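Local structure of putative cell filamentation protein (4N67) at residues L120-L130 with N141-L149; Q172-I183 with L207-L218. The protein is a probable Bartonella effector whose Fic domain binds ADP and probably transfers AMP from ATP to target proteins. The protein carries 2 engineered substitutions. One frame throughout, in Å; residues are numbered along the deposited sequence.

Contact 1: residues L120-L130 with N141-L149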
loop_
_atom_site.group_PDB
_atom_site.type_symbol
_atom_site.label_atom_id
_atom_site.label_comp_id
_atom_site.label_asym_id
_atom_site.label_seq_id
_atom_site.Cartn_x
_atom_site.Cartn_y
_atom_site.Cartn_z
ATOM N N LEU A 120 8.808 0.986 -10.848
ATOM C CA LEU A 120 7.679 1.892 -10.678
ATOM C C LEU A 120 8.134 3.339 -10.522
ATOM O O LEU A 120 7.577 4.229 -11.164
ATOM C CB LEU A 120 6.812 1.441 -9.495
ATOM C CG LEU A 120 5.607 2.346 -9.239
ATOM C CD1 LEU A 120 4.687 2.499 -10.455
ATOM C CD2 LEU A 120 4.874 1.795 -8.036
ATOM N N GLU A 121 9.171 3.555 -9.703
ATOM C CA GLU A 121 9.780 4.885 -9.543
ATOM C C GLU A 121 10.175 5.474 -10.872
ATOM O O GLU A 121 9.879 6.620 -11.178
ATOM C CB GLU A 121 11.070 4.814 -8.739
ATOM C CG GLU A 121 10.910 4.576 -7.289
ATOM C CD GLU A 121 12.241 4.576 -6.548
ATOM O OE1 GLU A 121 13.322 4.759 -7.156
ATOM O OE2 GLU A 121 12.192 4.394 -5.335
ATOM N N GLN A 122 10.872 4.685 -11.659
ATOM C CA GLN A 122 11.313 5.143 -12.965
ATOM C C GLN A 122 10.153 5.461 -13.897
ATOM O O GLN A 122 10.206 6.444 -14.667
ATOM C CB GLN A 122 12.227 4.113 -13.594
ATOM C CG GLN A 122 13.540 3.963 -12.844
ATOM C CD GLN A 122 14.340 2.771 -13.325
ATOM O OE1 GLN A 122 13.778 1.746 -13.690
ATOM N NE2 GLN A 122 15.662 2.913 -13.361
ATOM N N ARG A 123 9.104 4.641 -13.850
ATOM C CA ARG A 123 7.929 4.886 -14.682
ATOM C C ARG A 123 7.249 6.201 -14.250
ATOM O O ARG A 123 6.864 7.043 -15.105
ATOM C CB ARG A 123 6.960 3.684 -14.642
ATOM C CG ARG A 123 7.412 2.514 -15.512
ATOM C CD ARG A 123 6.373 1.404 -15.654
ATOM N NE ARG A 123 6.446 0.463 -14.534
ATOM C CZ ARG A 123 5.486 0.205 -13.635
ATOM N NH1 ARG A 123 4.276 0.781 -13.675
ATOM N NH2 ARG A 123 5.738 -0.672 -12.683
ATOM N N LEU A 124 7.134 6.424 -12.929
ATOM C CA LEU A 124 6.504 7.657 -12.451
ATOM C C LEU A 124 7.325 8.870 -12.857
ATOM O O LEU A 124 6.771 9.880 -13.286
ATOM C CB LEU A 124 6.247 7.642 -10.942
ATOM C CG LEU A 124 5.118 6.711 -10.550
ATOM C CD1 LEU A 124 5.155 6.502 -9.044
ATOM C CD2 LEU A 124 3.788 7.266 -11.018
ATOM N N THR A 125 8.645 8.773 -12.752
ATOM C CA THR A 125 9.491 9.898 -13.162
ATOM C C THR A 125 9.329 10.162 -14.650
ATOM O O THR A 125 9.183 11.320 -15.082
ATOM C CB THR A 125 10.972 9.654 -12.836
ATOM O OG1 THR A 125 11.130 9.548 -11.422
ATOM C CG2 THR A 125 11.814 10.821 -13.368
ATOM N N ALA A 126 9.327 9.106 -15.450
ATOM C CA ALA A 126 9.212 9.293 -16.907
ATOM C C ALA A 126 7.876 9.925 -17.289
ATOM O O ALA A 126 7.782 10.665 -18.266
ATOM C CB ALA A 126 9.359 7.966 -17.612
ATOM N N LYS A 127 6.823 9.601 -16.533
ATOM C CA LYS A 127 5.508 10.134 -16.809
ATOM C C LYS A 127 5.190 11.372 -15.994
ATOM O O LYS A 127 4.033 11.770 -15.923
ATOM C CB LYS A 127 4.448 9.063 -16.564
ATOM C CG LYS A 127 4.573 7.903 -17.521
ATOM C CD LYS A 127 3.383 6.968 -17.468
ATOM C CE LYS A 127 3.206 6.296 -18.822
ATOM N NZ LYS A 127 2.241 5.173 -18.710
ATOM N N ASN A 128 6.205 12.024 -15.448
ATOM C CA ASN A 128 6.019 13.243 -14.707
ATOM C C ASN A 128 4.935 13.114 -13.619
ATOM O O ASN A 128 4.080 13.974 -13.482
ATOM C CB ASN A 128 5.688 14.369 -15.685
ATOM C CG ASN A 128 5.823 15.728 -15.073
ATOM O OD1 ASN A 128 6.606 15.939 -14.142
ATOM N ND2 ASN A 128 5.040 16.678 -15.581
ATOM N N ASN A 129 5.017 12.029 -12.857
ATOM C CA ASN A 129 4.081 11.717 -11.772
ATOM C C ASN A 129 2.628 11.774 -12.188
ATOM O O ASN A 129 1.758 12.156 -11.392
ATOM C CB ASN A 129 4.322 12.630 -10.578
ATOM C CG ASN A 129 5.666 12.390 -9.958
ATOM O OD1 ASN A 129 6.198 11.263 -10.001
ATOM N ND2 ASN A 129 6.245 13.449 -9.395
ATOM N N LEU A 130 2.366 11.364 -13.427
ATOM C CA LEU A 130 1.029 11.364 -14.008
ATOM C C LEU A 130 0.368 12.727 -14.150
ATOM O O LEU A 130 -0.842 12.789 -14.311
ATOM C CB LEU A 130 0.106 10.405 -13.238
ATOM C CG LEU A 130 0.628 8.992 -12.959
ATOM C CD1 LEU A 130 -0.495 8.115 -12.398
ATOM C CD2 LEU A 130 1.234 8.380 -14.222
ATOM N N ASN A 141 -3.801 5.102 -15.854
ATOM C CA ASN A 141 -2.436 5.083 -15.409
ATOM C C ASN A 141 -2.376 4.837 -13.902
ATOM O O ASN A 141 -1.488 4.118 -13.437
ATOM C CB ASN A 141 -1.715 6.387 -15.759
ATOM C CG ASN A 141 -1.103 6.362 -17.148
ATOM O OD1 ASN A 141 0.019 5.905 -17.322
ATOM N ND2 ASN A 141 -1.823 6.869 -18.126
ATOM N N ALA A 142 -3.312 5.423 -13.167
ATOM C CA ALA A 142 -3.345 5.227 -11.707
ATOM C C ALA A 142 -3.600 3.775 -11.420
ATOM O O ALA A 142 -3.006 3.191 -10.484
ATOM C CB ALA A 142 -4.415 6.089 -11.071
ATOM N N ALA A 143 -4.478 3.164 -12.217
ATOM C CA ALA A 143 -4.786 1.734 -12.022
ATOM C C ALA A 143 -3.551 0.874 -12.255
ATOM O O ALA A 143 -3.331 -0.098 -11.514
ATOM C CB ALA A 143 -5.936 1.288 -12.933
ATOM N N GLU A 144 -2.754 1.218 -13.275
ATOM C CA GLU A 144 -1.505 0.484 -13.532
ATOM C C GLU A 144 -0.501 0.646 -12.384
ATOM O O GLU A 144 0.189 -0.299 -12.004
ATOM C CB GLU A 144 -0.876 0.908 -14.853
ATOM C CG GLU A 144 -1.709 0.525 -16.059
ATOM C CD GLU A 144 -0.964 0.679 -17.380
ATOM O OE1 GLU A 144 0.288 0.744 -17.355
ATOM O OE2 GLU A 144 -1.627 0.744 -18.440
ATOM N N VAL A 145 -0.402 1.840 -11.829
ATOM C CA VAL A 145 0.489 2.056 -10.703
ATOM C C VAL A 145 0.003 1.179 -9.541
ATOM O O VAL A 145 0.789 0.509 -8.849
ATOM C CB VAL A 145 0.502 3.549 -10.289
ATOM C CG1 VAL A 145 1.178 3.753 -8.936
ATOM C CG2 VAL A 145 1.159 4.378 -11.377
ATOM N N PHE A 146 -1.302 1.176 -9.313
ATOM C CA PHE A 146 -1.859 0.405 -8.192
ATOM C C PHE A 146 -1.621 -1.089 -8.376
ATOM O O PHE A 146 -1.280 -1.790 -7.417
ATOM C CB PHE A 146 -3.360 0.666 -8.004
ATOM C CG PHE A 146 -3.834 0.293 -6.645
ATOM C CD1 PHE A 146 -3.583 1.152 -5.583
ATOM C CD2 PHE A 146 -4.394 -0.942 -6.385
ATOM C CE1 PHE A 146 -3.924 0.824 -4.304
ATOM C CE2 PHE A 146 -4.772 -1.277 -5.081
ATOM C CZ PHE A 146 -4.525 -0.379 -4.046
ATOM N N THR A 147 -1.836 -1.600 -9.575
ATOM C CA THR A 147 -1.595 -3.042 -9.765
ATOM C C THR A 147 -0.107 -3.367 -9.582
ATOM O O THR A 147 0.223 -4.418 -9.044
ATOM C CB THR A 147 -2.128 -3.568 -11.100
ATOM O OG1 THR A 147 -1.547 -2.852 -12.168
ATOM C CG2 THR A 147 -3.621 -3.377 -11.174
ATOM N N ALA A 148 0.788 -2.472 -10.000
ATOM C CA ALA A 148 2.213 -2.669 -9.742
ATOM C C ALA A 148 2.508 -2.715 -8.246
ATOM O O ALA A 148 3.251 -3.586 -7.764
ATOM C CB ALA A 148 3.020 -1.578 -10.419
ATOM N N LEU A 149 1.910 -1.802 -7.496
ATOM C CA LEU A 149 2.073 -1.818 -6.040
ATOM C C LEU A 149 1.509 -3.086 -5.427
ATOM O O LEU A 149 2.127 -3.677 -4.505
ATOM C CB LEU A 149 1.413 -0.585 -5.410
ATOM C CG LEU A 149 2.151 0.733 -5.638
ATOM C CD1 LEU A 149 1.248 1.890 -5.216
ATOM C CD2 LEU A 149 3.476 0.802 -4.892
#
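Lys127 NZ donates a hydrogen bond to Asn141 OD1 at 2.7 Å. The ammonium lies in the plane of the amide carbonyl, and the C=O...N angle is 157°. The lysine chain runs extended beyond CG, and the two side chains meet from opposite directions. Asn141 ND2 is used within its own helix, by Glu137 O, so both ends of the amide are engaged. Beside this bond, both methyls of Leu130 rest on Asn141 CB, CD2 at 3.9 Å. The apolar layer lies deeper. Val145 turns CG2 to Leu124 CD2 at 3.9 Å, while Leu120 CD1 reaches Val145 CG1 at 4.0 Å. With CG anti to the backbone N (chi1 180°), Leu120 spreads its methyls across the partner helix, and CD2 meets Leu149 CD2 at 3.6 Å. Nearer the solvent, Arg123 bends at chi3 (-85°). Its guanidinium then meets Ala148 CB edge-on, with NH2 3.7 Å from that methyl. These residues join helices 112-126 and 135-152 of the Fic fold as a nearly antiparallel pair. A Schellman motif with Asn128 at C-prime ends the first helix. Helix 135-152 also brings Phe146 to the bound ADP, on a side turned from this interface. Glu144 OE1 is 5.0 Å from Lys127 NZ, a separation that probably allows only a weak electrostatic pull. The pairing therefore rests mainly on aliphatic contact, with one charged-to-neutral bond at its solvent side.

Contact 2: residues Q172-I183 with L207-L218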
loop_
_atom_site.group_PDB
_atom_site.type_symbol
_atom_site.label_atom_id
_atom_site.label_comp_id
_atom_site.label_asym_id
_atom_site.label_seq_id
_atom_site.Cartn_x
_atom_site.Cartn_y
_atom_site.Cartn_z
ATOM N N GLN A 172 -3.349 13.844 -5.801
ATOM C CA GLN A 172 -3.398 15.215 -5.342
ATOM C C GLN A 172 -2.360 16.068 -6.046
ATOM O O GLN A 172 -2.657 17.180 -6.511
ATOM C CB GLN A 172 -3.214 15.286 -3.835
ATOM C CG GLN A 172 -3.291 16.695 -3.251
ATOM C CD GLN A 172 -2.996 16.712 -1.762
ATOM O OE1 GLN A 172 -2.821 15.663 -1.127
ATOM N NE2 GLN A 172 -2.912 17.906 -1.195
ATOM N N ALA A 173 -1.160 15.539 -6.184
ATOM C CA ALA A 173 -0.124 16.300 -6.846
ATOM C C ALA A 173 -0.368 16.431 -8.363
ATOM O O ALA A 173 0.183 17.346 -8.992
ATOM C CB ALA A 173 1.231 15.699 -6.557
ATOM N N ALA A 174 -1.181 15.545 -8.942
ATOM C CA ALA A 174 -1.499 15.539 -10.385
ATOM C C ALA A 174 -2.771 16.295 -10.682
ATOM O O ALA A 174 -3.154 16.355 -11.867
ATOM C CB ALA A 174 -1.628 14.122 -10.898
ATOM N N GLY A 175 -3.414 16.840 -9.643
ATOM C CA GLY A 175 -4.678 17.585 -9.788
ATOM C C GLY A 175 -5.953 16.760 -9.700
ATOM O O GLY A 175 -7.018 17.232 -10.075
ATOM N N TYR A 176 -5.877 15.553 -9.171
ATOM C CA TYR A 176 -7.066 14.682 -9.067
ATOM C C TYR A 176 -7.303 14.223 -7.636
ATOM O O TYR A 176 -6.348 13.876 -6.910
ATOM C CB TYR A 176 -6.875 13.467 -9.960
ATOM C CG TYR A 176 -6.975 13.769 -11.433
ATOM C CD1 TYR A 176 -8.213 13.897 -12.029
ATOM C CD2 TYR A 176 -5.832 13.966 -12.245
ATOM C CE1 TYR A 176 -8.352 14.191 -13.366
ATOM C CE2 TYR A 176 -5.972 14.262 -13.587
ATOM C CZ TYR A 176 -7.231 14.373 -14.152
ATOM O OH TYR A 176 -7.415 14.688 -15.503
ATOM N N LYS A 177 -8.569 14.209 -7.220
ATOM C CA LYS A 177 -8.954 13.687 -5.930
ATOM C C LYS A 177 -9.327 12.226 -6.129
ATOM O O LYS A 177 -10.221 11.932 -6.889
ATOM C CB LYS A 177 -10.160 14.435 -5.337
ATOM C CG LYS A 177 -10.562 13.828 -4.006
ATOM C CD LYS A 177 -11.548 14.642 -3.200
ATOM C CE LYS A 177 -11.852 13.925 -1.894
ATOM N NZ LYS A 177 -10.643 13.583 -1.110
ATOM N N ILE A 178 -8.644 11.317 -5.428
ATOM C CA ILE A 178 -8.954 9.876 -5.474
ATOM C C ILE A 178 -9.542 9.538 -4.114
ATOM O O ILE A 178 -8.877 9.737 -3.096
ATOM C CB ILE A 178 -7.698 9.024 -5.740
ATOM C CG1 ILE A 178 -7.071 9.396 -7.087
ATOM C CG2 ILE A 178 -8.032 7.531 -5.666
ATOM C CD1 ILE A 178 -5.776 8.650 -7.397
ATOM N N ASP A 179 -10.785 9.045 -4.103
ATOM C CA ASP A 179 -11.540 8.837 -2.840
ATOM C C ASP A 179 -11.988 7.389 -2.709
ATOM O O ASP A 179 -13.028 6.979 -3.248
ATOM C CB ASP A 179 -12.719 9.816 -2.768
ATOM C CG ASP A 179 -13.444 9.775 -1.416
ATOM O OD1 ASP A 179 -13.111 8.878 -0.593
ATOM O OD2 ASP A 179 -14.321 10.635 -1.215
ATOM N N PHE A 180 -11.218 6.602 -1.964
ATOM C CA PHE A 180 -11.482 5.169 -1.879
ATOM C C PHE A 180 -12.691 4.849 -1.038
ATOM O O PHE A 180 -13.197 3.745 -1.122
ATOM C CB PHE A 180 -10.278 4.417 -1.324
ATOM C CG PHE A 180 -9.134 4.340 -2.289
ATOM C CD1 PHE A 180 -9.088 3.334 -3.219
ATOM C CD2 PHE A 180 -8.078 5.240 -2.222
ATOM C CE1 PHE A 180 -8.034 3.208 -4.098
ATOM C CE2 PHE A 180 -7.011 5.135 -3.110
ATOM C CZ PHE A 180 -6.979 4.119 -4.045
ATOM N N SER A 181 -13.133 5.838 -0.266
ATOM C CA SER A 181 -14.354 5.701 0.558
ATOM C C SER A 181 -15.609 5.549 -0.286
ATOM O O SER A 181 -16.659 5.127 0.226
ATOM C CB SER A 181 -14.486 6.882 1.529
ATOM O OG SER A 181 -15.020 8.046 0.949
ATOM N N LEU A 182 -15.533 5.888 -1.571
ATOM C CA LEU A 182 -16.663 5.746 -2.487
ATOM C C LEU A 182 -16.994 4.307 -2.869
ATOM O O LEU A 182 -18.043 4.054 -3.465
ATOM C CB LEU A 182 -16.416 6.572 -3.757
ATOM C CG LEU A 182 -16.412 8.069 -3.507
ATOM C CD1 LEU A 182 -15.847 8.817 -4.708
ATOM C CD2 LEU A 182 -17.812 8.555 -3.190
ATOM N N ILE A 183 -16.123 3.364 -2.521
ATOM C CA ILE A 183 -16.321 1.960 -2.856
ATOM C C ILE A 183 -16.092 1.079 -1.639
ATOM O O ILE A 183 -15.573 1.533 -0.633
ATOM C CB ILE A 183 -15.371 1.505 -3.975
ATOM C CG1 ILE A 183 -13.911 1.766 -3.571
ATOM C CG2 ILE A 183 -15.736 2.194 -5.287
ATOM C CD1 ILE A 183 -12.925 0.946 -4.349
ATOM N N LEU A 207 -12.619 1.008 -11.409
ATOM C CA LEU A 207 -12.574 1.420 -10.023
ATOM C C LEU A 207 -11.983 2.839 -9.918
ATOM O O LEU A 207 -12.577 3.719 -9.309
ATOM C CB LEU A 207 -11.748 0.403 -9.207
ATOM C CG LEU A 207 -11.698 0.655 -7.698
ATOM C CD1 LEU A 207 -11.441 -0.670 -6.950
ATOM C CD2 LEU A 207 -10.677 1.708 -7.317
ATOM N N PHE A 208 -10.837 3.049 -10.542
ATOM C CA PHE A 208 -10.194 4.369 -10.457
ATOM C C PHE A 208 -11.014 5.437 -11.163
ATOM O O PHE A 208 -11.140 6.521 -10.653
ATOM C CB PHE A 208 -8.719 4.342 -10.898
ATOM C CG PHE A 208 -7.793 3.910 -9.799
ATOM C CD1 PHE A 208 -7.487 2.562 -9.582
ATOM C CD2 PHE A 208 -7.284 4.849 -8.916
ATOM C CE1 PHE A 208 -6.696 2.190 -8.518
ATOM C CE2 PHE A 208 -6.482 4.476 -7.867
ATOM C CZ PHE A 208 -6.194 3.160 -7.664
ATOM N N GLU A 209 -11.616 5.117 -12.295
ATOM C CA GLU A 209 -12.567 6.069 -12.885
ATOM C C GLU A 209 -13.667 6.466 -11.905
ATOM O O GLU A 209 -14.028 7.656 -11.795
ATOM C CB GLU A 209 -13.191 5.524 -14.164
ATOM C CG GLU A 209 -12.213 5.333 -15.305
ATOM C CD GLU A 209 -12.869 4.833 -16.587
ATOM O OE1 GLU A 209 -14.079 4.482 -16.575
ATOM O OE2 GLU A 209 -12.171 4.806 -17.625
ATOM N N ASP A 210 -14.221 5.479 -11.215
ATOM C CA ASP A 210 -15.376 5.695 -10.364
ATOM C C ASP A 210 -15.112 6.504 -9.113
ATOM O O ASP A 210 -16.033 7.132 -8.595
ATOM C CB ASP A 210 -16.039 4.356 -9.983
ATOM C CG ASP A 210 -16.846 3.756 -11.125
ATOM O OD1 ASP A 210 -17.137 4.471 -12.102
ATOM O OD2 ASP A 210 -17.152 2.554 -11.032
ATOM N N ILE A 211 -13.867 6.534 -8.648
ATOM C CA ILE A 211 -13.550 7.211 -7.394
ATOM C C ILE A 211 -12.708 8.458 -7.580
ATOM O O ILE A 211 -12.281 9.033 -6.600
ATOM C CB ILE A 211 -12.831 6.266 -6.409
ATOM C CG1 ILE A 211 -11.416 5.891 -6.881
ATOM C CG2 ILE A 211 -13.687 5.027 -6.170
ATOM C CD1 ILE A 211 -10.617 5.058 -5.874
ATOM N N THR A 212 -12.493 8.889 -8.822
ATOM C CA THR A 212 -11.600 10.023 -9.097
ATOM C C THR A 212 -12.364 11.177 -9.722
ATOM O O THR A 212 -13.243 10.977 -10.571
ATOM C CB THR A 212 -10.457 9.595 -10.047
ATOM O OG1 THR A 212 -9.748 8.496 -9.474
ATOM C CG2 THR A 212 -9.470 10.732 -10.277
ATOM N N HIS A 213 -12.050 12.398 -9.298
ATOM C CA HIS A 213 -12.496 13.583 -10.021
ATOM C C HIS A 213 -11.397 14.625 -10.053
ATOM O O HIS A 213 -10.542 14.632 -9.176
ATOM C CB HIS A 213 -13.808 14.161 -9.433
ATOM C CG HIS A 213 -13.693 14.710 -8.037
ATOM N ND1 HIS A 213 -13.085 15.910 -7.733
ATOM C CD2 HIS A 213 -14.164 14.225 -6.868
ATOM C CE1 HIS A 213 -13.197 16.139 -6.438
ATOM N NE2 HIS A 213 -13.833 15.129 -5.893
ATOM N N PRO A 214 -11.400 15.490 -11.079
ATOM C CA PRO A 214 -10.419 16.563 -11.071
ATOM C C PRO A 214 -10.680 17.563 -9.948
ATOM O O PRO A 214 -11.825 17.890 -9.661
ATOM C CB PRO A 214 -10.582 17.200 -12.446
ATOM C CG PRO A 214 -11.985 16.916 -12.820
ATOM C CD PRO A 214 -12.264 15.551 -12.274
ATOM N N GLN A 215 -9.626 18.059 -9.308
ATOM C CA GLN A 215 -9.808 19.039 -8.225
ATOM C C GLN A 215 -10.207 20.407 -8.793
ATOM O O GLN A 215 -9.979 20.672 -9.965
ATOM C CB GLN A 215 -8.541 19.165 -7.366
ATOM C CG GLN A 215 -8.110 17.838 -6.729
ATOM C CD GLN A 215 -6.780 17.886 -5.976
ATOM O OE1 GLN A 215 -5.747 18.336 -6.495
ATOM N NE2 GLN A 215 -6.799 17.393 -4.749
ATOM N N LYS A 216 -10.772 21.261 -7.938
ATOM C CA LYS A 216 -11.156 22.641 -8.318
ATOM C C LYS A 216 -10.075 23.393 -9.083
ATOM O O LYS A 216 -10.346 23.984 -10.126
ATOM C CB LYS A 216 -11.536 23.468 -7.079
ATOM N N SER A 217 -8.851 23.365 -8.556
ATOM C CA SER A 217 -7.707 24.012 -9.194
ATOM C C SER A 217 -7.456 23.520 -10.624
ATOM O O SER A 217 -7.203 24.313 -11.523
ATOM C CB SER A 217 -6.445 23.826 -8.326
ATOM O OG SER A 217 -6.497 22.614 -7.581
ATOM N N LEU A 218 -7.541 22.214 -10.835
ATOM C CA LEU A 218 -7.368 21.646 -12.169
ATOM C C LEU A 218 -8.526 22.048 -13.099
ATOM O O LEU A 218 -8.324 22.236 -14.304
ATOM C CB LEU A 218 -7.243 20.117 -12.076
ATOM C CG LEU A 218 -6.703 19.401 -13.313
ATOM C CD1 LEU A 218 -5.252 19.787 -13.591
ATOM C CD2 LEU A 218 -6.828 17.898 -13.158
#
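Ile211 CD1 lies over one face of the Phe180 ring, a CH-pi contact with CD1 3.8 Å from the ring centroid. Ile178 CG2 touches the same methyl at 3.6 Å. This apolar centre sits at one end of a two-stranded antiparallel sheet, 176-178 with 212-214. Ile211 reaches it with CG1 between its backbone N and carbonyl carbon (chi1 68°). That leaves CG2 to meet Ile183 CG2. Phe208 and Phe180 meet obliquely, their planes 87° apart. Met167 of helix 164-174 touches both phenylalanines. Ile183 CD1 presses on Leu207 CD1 at 3.4 Å, tighter than usual. At the far end Leu218 CD2 lies over one face of the Tyr176 ring, whose OH bonds to Leu133 O. Between these ends, Lys177 and His213 exchange two backbone hydrogen bonds. Asp179 N to Ile211 O and Gln215 N to Gly175 O extend the pairing on either side. Gly175 has positive phi and closes helix 164-174 with a Schellman motif. On the exposed face Lys177 CB lies over the His213 ring. The imidazole ND1 donates to Pro214 O at 3.0 Å with an N-H...O angle of 174°, approaching from above the carbonyl plane and not along a lone pair.

Contact 1 is a largely buried helix pair, while contact 2 is partly buried, with the sheet face of Lys177 and His213 exposed. The first relies mainly on branched aliphatic side chains. The second adds aromatic faces and a run of backbone hydrogen bonds. Helix 135-152 bridges them: its Ala142, Ala143 and Phe146 pack against Phe208, with Phe146 CB 3.7 Å from Phe208 CE1. Leu130 O also touches Ala174 CB. Helix 164-174 has a part in both places. Its Met167 lies against Val145 and Phe208, and its C-terminal end belongs to contact 2. Both use a Schellman motif to end a helix, but only in contact 2 does the chain go straight into a strand. The side chains of Leu149 and Leu207 are each about 8 Å from the bound ADP.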